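Local coordinates for metallo-beta-lactamase 1 (Acinetobacter baumannii, PDB 5MMD), which probably hydrolyses beta-lactam antibiotics to substituted beta-amino acids, as a zinc-dependent class B enzyme, at residues G138-D143 with G157-R162. Sequence-based numbering, arbitrary orientation.
Sequences GGHTID and GGCFIR. With ZN (zinc ion), chain E; ZN (zinc ion), chain C.
H140 and F160 bring the two backbones closest, with 5.0 Å between their CA atoms; the loop 138-143 meets two overlapping beta turns near strand 154-158, a type II' turn from G157 to F160 and a type I turn from G158 to I161. No hydrogen bond crosses the contact, which rests on van der Waals and CH-pi contacts, with backbone of G138, G139 and C159 taking part. C159 CB sits over one face of the H140 imidazole, 3.6 Å from its centroid and 13° off the normal, a CH-pi arrangement. C159 SG lies farther out, 4.8 Å from that centroid and above the same face. The base of the histidine leans on the backbone, H140 CB coming within 3.3 Å of C159 O.

With CG anti to the backbone N (chi1 172°), the H140 ring swings to the C159 side, its face under C159 CB. The dinuclear zinc centre lies at the edge of the two beta sheets of the alpha-beta/beta-alpha sandwich, the metallo-beta-lactamase fold. H140 NE2 binds one zinc at 1.9 Å, sharing it with H78 and H80, whereas C159 SG binds the other at 2.4 Å together with D82 and H201. A single water coordinates both metals, so the two side chains end on neighbouring, water-bridged ions. This bridging position is consistent with the hydrolytic nucleophile of such enzymes, and the two zincs would probably make the water more acidic.

Farther from the metals, F160 turns its ring edge to the glycines: F160 CD1 is 4.1 Å from G139 CA, and G138 O also lies near the ring plane. Helix 180-190 packs on the phenyl group through S183 and T187. Within the loop, T141 OG1 donates to D143 OD1 at 2.7 Å from its syn side, 30° out of the carboxylate plane, while T103 engages D143 OD2.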
loop_
_atom_site.group_PDB
_atom_site.type_symbol
_atom_site.label_atom_id
_atom_site.label_comp_id
_atom_site.label_asym_id
_atom_site.label_seq_id
_atom_site.Cartn_x
_atom_site.Cartn_y
_atom_site.Cartn_z
ATOM N N GLY A 138 6.457 9.261 -9.575
ATOM C CA GLY A 138 6.817 7.881 -9.845
ATOM C C GLY A 138 7.953 7.398 -8.969
ATOM O O GLY A 138 8.740 8.218 -8.505
ATOM N N GLY A 139 8.038 6.079 -8.768
ATOM C CA GLY A 139 9.112 5.458 -7.987
ATOM C C GLY A 139 9.164 3.972 -8.294
ATOM O O GLY A 139 9.601 3.578 -9.359
ATOM N N HIS A 140 8.682 3.171 -7.354
ATOM C CA HIS A 140 8.452 1.758 -7.564
ATOM C C HIS A 140 7.694 1.520 -8.878
ATOM O O HIS A 140 8.023 0.591 -9.623
ATOM C CB HIS A 140 7.683 1.204 -6.397
ATOM C CG HIS A 140 7.212 -0.198 -6.579
ATOM N ND1 HIS A 140 8.067 -1.280 -6.607
ATOM C CD2 HIS A 140 5.961 -0.693 -6.759
ATOM C CE1 HIS A 140 7.348 -2.386 -6.799
ATOM N NE2 HIS A 140 6.069 -2.053 -6.896
ATOM N N THR A 141 6.657 2.349 -9.101
ATOM C CA THR A 141 5.857 2.343 -10.318
ATOM C C THR A 141 5.402 3.769 -10.610
ATOM O O THR A 141 5.498 4.677 -9.761
ATOM C CB THR A 141 4.615 1.409 -10.226
ATOM O OG1 THR A 141 3.783 1.778 -9.108
ATOM C CG2 THR A 141 5.050 -0.056 -10.103
ATOM N N ILE A 142 4.859 3.972 -11.802
ATOM C CA ILE A 142 4.398 5.271 -12.193
ATOM C C ILE A 142 3.176 5.670 -11.343
ATOM O O ILE A 142 2.937 6.843 -11.160
ATOM C CB ILE A 142 4.036 5.309 -13.702
ATOM C CG1 ILE A 142 3.692 6.737 -14.145
ATOM C CG2 ILE A 142 2.882 4.381 -13.987
ATOM C CD1 ILE A 142 4.825 7.780 -13.967
ATOM N N ASP A 143 2.412 4.702 -10.825
ATOM C CA ASP A 143 1.132 5.047 -10.181
ATOM C C ASP A 143 1.172 5.009 -8.654
ATOM O O ASP A 143 0.145 5.287 -8.017
ATOM C CB ASP A 143 0.015 4.122 -10.671
ATOM C CG ASP A 143 0.312 2.631 -10.418
ATOM O OD1 ASP A 143 1.492 2.258 -10.428
ATOM O OD2 ASP A 143 -0.637 1.828 -10.228
ATOM N N GLY A 157 3.555 3.658 3.212
ATOM C CA GLY A 157 4.354 3.983 2.047
ATOM C C GLY A 157 4.082 3.081 0.867
ATOM O O GLY A 157 4.356 3.451 -0.274
ATOM N N GLY A 158 3.571 1.887 1.126
ATOM C CA GLY A 158 3.476 0.896 0.082
ATOM C C GLY A 158 4.842 0.620 -0.540
ATOM O O GLY A 158 5.894 0.894 0.048
ATOM N N CYS A 159 4.838 0.066 -1.735
ATOM C CA CYS A 159 6.098 -0.433 -2.276
ATOM C C CYS A 159 6.955 0.693 -2.778
ATOM O O CYS A 159 8.081 0.459 -3.175
ATOM C CB CYS A 159 5.821 -1.461 -3.335
ATOM S SG CYS A 159 4.756 -2.719 -2.661
ATOM N N PHE A 160 6.425 1.914 -2.716
ATOM C CA PHE A 160 7.186 3.129 -2.954
ATOM C C PHE A 160 8.266 3.329 -1.899
ATOM O O PHE A 160 9.241 4.085 -2.117
ATOM C CB PHE A 160 6.237 4.347 -2.948
ATOM C CG PHE A 160 6.928 5.676 -3.093
ATOM C CD1 PHE A 160 7.473 6.054 -4.304
ATOM C CD2 PHE A 160 7.020 6.564 -2.017
ATOM C CE1 PHE A 160 8.108 7.274 -4.458
ATOM C CE2 PHE A 160 7.642 7.796 -2.170
ATOM C CZ PHE A 160 8.196 8.141 -3.400
ATOM N N ILE A 161 8.058 2.710 -0.737
ATOM C CA ILE A 161 8.974 2.867 0.395
ATOM C C ILE A 161 9.579 1.533 0.716
ATOM O O ILE A 161 8.869 0.543 0.840
ATOM C CB ILE A 161 8.257 3.458 1.683
ATOM C CG1 ILE A 161 7.751 4.879 1.425
ATOM C CG2 ILE A 161 9.204 3.416 2.902
ATOM C CD1 ILE A 161 8.829 5.851 0.918
ATOM N N ARG A 162 10.904 1.504 0.827
ATOM C CA ARG A 162 11.636 0.295 1.163
ATOM C C ARG A 162 11.915 0.164 2.652
ATOM O O ARG A 162 12.124 1.156 3.349
ATOM C CB ARG A 162 12.960 0.270 0.407
ATOM C CG ARG A 162 12.756 0.316 -1.115
ATOM C CD ARG A 162 12.098 -0.965 -1.640
ATOM N NE ARG A 162 13.035 -2.096 -1.545
ATOM C CZ ARG A 162 12.714 -3.379 -1.681
ATOM N NH1 ARG A 162 11.453 -3.767 -1.928
ATOM N NH2 ARG A 162 13.682 -4.275 -1.598
HETATM ZN ZN ZN E . 4.640 -3.332 -6.962
HETATM ZN ZN ZN C . 4.896 -4.768 -3.823
HETATM O O HOH W 1 4.868 -4.764 -5.889
#